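Local coordinates for protein PipY (Synechococcus elongatus, PDB 5NM8) that binds pyridoxal 5'-phosphate as a single-domain TIM-barrel protein of the YggS/PROSC family and probably takes part in homeostasis of that cofactor, at residues 187-192 against 206-211; 6-11 against 213-218. All blocks are in the same frame, centred on the assembly; numbering follows the deposited sequence.

Interaction 1 of 2, residues 187-192 against 206-211. With PLP (pyridoxal-5'-phosphate), chain C.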
# COMPACT_ATOMS: atom_id res chain seq x y z
N LEU A 187 -2.52 13.88 3.37
CA LEU A 187 -1.49 13.12 2.64
C LEU A 187 -0.24 12.86 3.48
O LEU A 187 0.85 13.28 3.14
CB LEU A 187 -1.05 13.83 1.37
CG LEU A 187 -1.95 13.82 0.15
CD1 LEU A 187 -1.24 14.62 -0.93
CD2 LEU A 187 -2.25 12.41 -0.36
N THR A 188 -0.41 12.13 4.55
CA THR A 188 0.63 11.95 5.52
C THR A 188 1.52 10.71 5.29
O THR A 188 2.49 10.47 6.03
CB THR A 188 -0.00 11.86 6.90
OG1 THR A 188 -0.98 10.81 6.92
CG2 THR A 188 -0.68 13.20 7.23
N GLU A 189 1.17 9.89 4.31
CA GLU A 189 1.81 8.59 4.19
C GLU A 189 2.59 8.43 2.88
O GLU A 189 2.22 8.96 1.83
CB GLU A 189 0.75 7.48 4.32
CG GLU A 189 -0.23 7.63 5.46
CD GLU A 189 0.42 7.55 6.83
OE1 GLU A 189 1.41 6.78 7.03
OE2 GLU A 189 -0.07 8.29 7.70
N LEU A 190 3.63 7.60 2.93
CA LEU A 190 4.42 7.20 1.76
C LEU A 190 4.57 5.70 1.85
O LEU A 190 5.19 5.17 2.79
CB LEU A 190 5.76 7.88 1.76
CG LEU A 190 5.77 9.33 1.35
CD1 LEU A 190 7.09 9.97 1.65
CD2 LEU A 190 5.50 9.43 -0.15
N SER A 191 3.94 5.00 0.93
CA SER A 191 3.97 3.54 0.90
C SER A 191 5.02 3.17 -0.12
O SER A 191 4.81 3.28 -1.37
CB SER A 191 2.61 2.99 0.55
OG SER A 191 2.64 1.58 0.31
N MET A 192 6.19 2.81 0.41
CA MET A 192 7.35 2.49 -0.42
C MET A 192 8.35 1.68 0.33
O MET A 192 8.53 1.85 1.58
CB MET A 192 7.99 3.76 -1.03
CG MET A 192 8.35 4.88 -0.13
SD MET A 192 8.87 6.40 -1.01
CE MET A 192 9.82 7.12 0.32
N ALA A 206 9.57 6.91 4.02
CA ALA A 206 8.49 5.93 3.98
C ALA A 206 7.81 5.85 5.34
O ALA A 206 8.48 5.89 6.36
CB ALA A 206 9.03 4.57 3.58
N THR A 207 6.50 5.74 5.35
CA THR A 207 5.75 5.50 6.57
C THR A 207 5.14 4.09 6.61
O THR A 207 4.75 3.62 7.70
CB THR A 207 4.64 6.52 6.73
OG1 THR A 207 3.70 6.44 5.64
CG2 THR A 207 5.27 7.94 6.77
N TRP A 208 4.99 3.47 5.44
CA TRP A 208 4.55 2.07 5.29
C TRP A 208 5.56 1.38 4.43
O TRP A 208 5.87 1.90 3.34
CB TRP A 208 3.15 1.94 4.64
CG TRP A 208 2.08 2.44 5.48
CD1 TRP A 208 1.59 3.68 5.47
CD2 TRP A 208 1.36 1.72 6.50
NE1 TRP A 208 0.63 3.81 6.44
CE2 TRP A 208 0.46 2.62 7.08
CE3 TRP A 208 1.40 0.43 6.97
CZ2 TRP A 208 -0.44 2.23 8.08
CZ3 TRP A 208 0.52 0.04 7.98
CH2 TRP A 208 -0.37 0.93 8.52
N ILE A 209 6.14 0.27 4.90
CA ILE A 209 6.94 -0.56 4.05
C ILE A 209 6.21 -1.85 3.81
O ILE A 209 5.31 -2.23 4.57
CB ILE A 209 8.40 -0.76 4.57
CG1 ILE A 209 8.42 -1.40 5.97
CG2 ILE A 209 9.15 0.58 4.60
CD1 ILE A 209 9.82 -1.94 6.34
N ARG A 210 6.57 -2.54 2.75
CA ARG A 210 5.78 -3.69 2.26
C ARG A 210 6.71 -4.82 2.02
O ARG A 210 7.33 -4.91 0.96
CB ARG A 210 5.00 -3.31 0.96
CG ARG A 210 4.02 -2.15 1.13
CD ARG A 210 3.28 -1.76 -0.19
NE ARG A 210 4.17 -1.92 -1.33
CZ ARG A 210 4.90 -0.98 -1.92
NH1 ARG A 210 4.79 0.28 -1.60
NH2 ARG A 210 5.67 -1.33 -2.91
N VAL A 211 6.86 -5.69 3.03
CA VAL A 211 7.88 -6.70 2.95
C VAL A 211 7.29 -8.09 2.89
O VAL A 211 6.51 -8.50 3.76
CB VAL A 211 8.84 -6.57 4.15
CG1 VAL A 211 9.85 -7.65 4.14
CG2 VAL A 211 9.60 -5.24 4.13
N1 PLP C . 4.52 -4.60 -2.61
C2 PLP C . 3.93 -4.90 -3.79
C2A PLP C . 3.06 -3.90 -4.51
C3 PLP C . 4.16 -6.22 -4.39
O3 PLP C . 3.60 -6.54 -5.58
C4 PLP C . 5.01 -7.19 -3.67
C4A PLP C . 5.26 -8.53 -4.26
C5 PLP C . 5.59 -6.74 -2.38
C6 PLP C . 5.30 -5.46 -1.93
C5A PLP C . 6.50 -7.66 -1.60
O4P PLP C . 7.71 -7.85 -2.36
P PLP C . 8.99 -8.57 -1.68
O1P PLP C . 9.15 -7.85 -0.36
O2P PLP C . 10.08 -8.34 -2.67
O3P PLP C . 8.62 -10.05 -1.55
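The side chain of E189 reaches across T207, the two meeting at about a right angle, with T207 OG1 set 2.7 Å from E189 OE1 and donating to it from 35° above the carboxylate plane. This pair lies where the parallel strands 189-191 and 208-211, the seventh and the eighth of the TIM barrel, come together and close the ring. T207 OG1 works in both directions, since it also accepts the backbone hydrogen of L190 N at 2.9 Å. Next along the strand, L190 O takes two donors: T207 N at 2.9 Å, on a lone pair in the carbonyl plane, and W208 N at 3.2 Å, tilted out of that plane. The next rung is M192 N to W208 O, 3.1 Å and nearly head-on to the carbonyl. The indole of W208 packs edge-to-face against H43 and also meets the rings of H68 and W87, so aromatic rings meet inside the barrel.

At the cofactor end R210 ties the seam to the PLP site. Its chain turns at the third torsion (chi3 -36°), which lets the guanidinium present different N-H groups to two partners near its plane: NH1 donates to S191 OG at 3.2 Å, and NE to the pyridine nitrogen of PLP. S191 OG is held in turn by H89 ND1, a second-shell link that should keep the arginine oriented. A leucine here would probably leave both PLP N1 and S191 OG without their arginine donor, and the pyridine ring less firmly fixed. Accepting from arginine is consistent with an unprotonated pyridine nitrogen, as in alanine racemase; the bond from R210 NE to PLP N1 measures 3.0 Å and is almost straight at 174°.

Interaction 2 of 2, residues 6-11 against 213-218. With PLP (pyridoxal-5'-phosphate), chain C.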
# COMPACT_ATOMS: atom_id res chain seq x y z
N GLU A 6 11.44 -14.66 14.25
CA GLU A 6 12.76 -14.08 14.33
C GLU A 6 13.01 -13.00 13.29
O GLU A 6 13.61 -11.96 13.58
CB GLU A 6 13.85 -15.15 14.20
CG GLU A 6 15.09 -14.80 15.02
CD GLU A 6 14.76 -14.68 16.51
OE1 GLU A 6 13.80 -15.36 16.98
OE2 GLU A 6 15.43 -13.88 17.22
N ARG A 7 12.54 -13.24 12.08
CA ARG A 7 12.71 -12.24 11.01
C ARG A 7 11.92 -10.97 11.32
O ARG A 7 12.42 -9.85 11.14
CB ARG A 7 12.34 -12.84 9.67
CG ARG A 7 13.33 -13.92 9.24
CD ARG A 7 12.97 -14.55 7.90
NE ARG A 7 13.03 -16.01 7.92
CZ ARG A 7 13.34 -16.79 6.88
NH1 ARG A 7 13.65 -16.28 5.67
NH2 ARG A 7 13.34 -18.11 7.04
N LEU A 8 10.70 -11.15 11.83
CA LEU A 8 9.91 -10.00 12.27
C LEU A 8 10.59 -9.18 13.33
O LEU A 8 10.62 -7.97 13.23
CB LEU A 8 8.58 -10.44 12.84
CG LEU A 8 7.46 -10.56 11.85
CD1 LEU A 8 6.24 -11.05 12.61
CD2 LEU A 8 7.16 -9.24 11.12
N ALA A 9 11.08 -9.84 14.39
CA ALA A 9 11.74 -9.09 15.45
C ALA A 9 12.97 -8.37 14.93
O ALA A 9 13.20 -7.22 15.27
CB ALA A 9 12.12 -10.02 16.63
N SER A 10 13.77 -9.05 14.12
CA SER A 10 14.94 -8.42 13.54
C SER A 10 14.57 -7.17 12.70
O SER A 10 15.14 -6.07 12.89
CB SER A 10 15.77 -9.45 12.74
OG SER A 10 16.67 -8.79 11.87
N LEU A 11 13.59 -7.32 11.81
CA LEU A 11 13.13 -6.19 11.03
C LEU A 11 12.52 -5.07 11.91
O LEU A 11 12.90 -3.92 11.77
CB LEU A 11 12.15 -6.69 9.97
CG LEU A 11 11.52 -5.69 9.03
CD1 LEU A 11 12.59 -4.84 8.39
CD2 LEU A 11 10.73 -6.46 7.97
N THR A 213 9.06 -11.46 0.91
CA THR A 213 10.10 -12.49 0.89
C THR A 213 11.03 -12.49 2.10
O THR A 213 11.26 -13.53 2.72
CB THR A 213 10.89 -12.35 -0.40
OG1 THR A 213 9.96 -12.39 -1.50
CG2 THR A 213 11.92 -13.45 -0.53
N GLN A 214 11.54 -11.33 2.48
CA GLN A 214 12.42 -11.32 3.67
C GLN A 214 11.76 -11.87 4.94
O GLN A 214 12.47 -12.38 5.82
CB GLN A 214 12.98 -9.94 3.94
CG GLN A 214 13.93 -9.85 5.13
CD GLN A 214 14.33 -8.42 5.43
OE1 GLN A 214 14.65 -7.63 4.53
NE2 GLN A 214 14.33 -8.08 6.71
N LEU A 215 10.42 -11.80 5.05
CA LEU A 215 9.72 -12.33 6.22
C LEU A 215 9.25 -13.74 6.05
O LEU A 215 9.36 -14.54 6.98
CB LEU A 215 8.44 -11.54 6.53
CG LEU A 215 8.71 -10.13 6.95
CD1 LEU A 215 7.41 -9.38 7.23
CD2 LEU A 215 9.67 -10.07 8.14
N PHE A 216 8.66 -14.01 4.90
CA PHE A 216 8.01 -15.30 4.69
C PHE A 216 8.91 -16.26 3.93
O PHE A 216 8.56 -17.41 3.79
CB PHE A 216 6.68 -15.11 3.97
CG PHE A 216 5.67 -14.38 4.79
CD1 PHE A 216 5.18 -14.96 5.96
CD2 PHE A 216 5.23 -13.13 4.43
CE1 PHE A 216 4.24 -14.27 6.72
CE2 PHE A 216 4.33 -12.45 5.18
CZ PHE A 216 3.82 -13.02 6.33
N GLY A 217 10.05 -15.79 3.45
CA GLY A 217 10.85 -16.59 2.54
C GLY A 217 10.17 -16.73 1.19
O GLY A 217 9.14 -16.09 0.93
N PRO A 218 10.74 -17.57 0.31
CA PRO A 218 10.19 -17.71 -1.04
C PRO A 218 8.91 -18.59 -1.10
O PRO A 218 8.64 -19.39 -0.19
CB PRO A 218 11.37 -18.32 -1.84
CG PRO A 218 12.57 -18.28 -0.91
CD PRO A 218 11.99 -18.35 0.46
N1 PLP C . 4.52 -4.60 -2.61
C2 PLP C . 3.93 -4.90 -3.79
C2A PLP C . 3.06 -3.90 -4.51
C3 PLP C . 4.16 -6.22 -4.39
O3 PLP C . 3.60 -6.54 -5.58
C4 PLP C . 5.01 -7.19 -3.67
C4A PLP C . 5.26 -8.53 -4.26
C5 PLP C . 5.59 -6.74 -2.38
C6 PLP C . 5.30 -5.46 -1.93
C5A PLP C . 6.50 -7.66 -1.60
O4P PLP C . 7.71 -7.85 -2.36
P PLP C . 8.99 -8.57 -1.68
O1P PLP C . 9.15 -7.85 -0.36
O2P PLP C . 10.08 -8.34 -2.67
O3P PLP C . 8.62 -10.05 -1.55
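Helix 4-14 and the short helix 213-216 come nearest at R7 and L215, whose CA atoms are 5.6 Å apart. L215 starts out pointing away from helix 4-14, but its forked end swings back and meets two leucines, crossing each at about a right angle: CD1 lies 3.9 Å from L8 CD2, and CD2 lies 3.8 Å from L11 CD2. L11 directs both methyls at the short helix because its CG lies opposite the backbone N (chi1 -180°), and its CD1 also rests 4.0 Å from Q214 NE2. That amide is anchored at its other end, where Q214 OE1 accepts from W198 NE1.

The apolar cluster belongs to the outer layer of the TIM barrel, for L8 and L11 also touch L21 of strand 20-24, while L215 touches A23 of the same strand. The helix before the first strand thus packs on the short one after the eighth, whose N-terminal turn holds the PLP phosphate: O3P is gripped by T213 N at 2.9 Å and by T213 OG1 at 2.7 Å. The helix end would be expected to add a favourable dipole there.

R7 lays its aliphatic chain along the solvent-facing side of the contact. Its CD is modelled 3.0 Å from Q214 O, shorter than a usual contact, so the exact placing of this exposed chain is doubtful. L215 O is buried beneath this chain and has no polar partner in the model. The short helix gives way after F216: at G217 phi turns positive (69°), and the backbone N of G217 bonds back to T213 O at 2.7 Å.

How the interactions relate
Both contacts belong to the same TIM barrel, one in its wall and one in its outer layer, with centres about 18 Å apart. Interaction 1 joins the seventh and eighth strands; interaction 2 sets helix 4-14 against helix 213-216, so the beginning and end of the chain meet. Along the sequence, interaction 1 is nested within the long loop closed by interaction 2. They adjoin where V211 CG1 packs 4.1 Å from L11 CD2. Strand 208-211 runs directly towards helix 213-216, and together they address two different parts of PLP, the pyridine nitrogen and the phosphate, with N47, S195 and G212 supplying further hydrogen bonds.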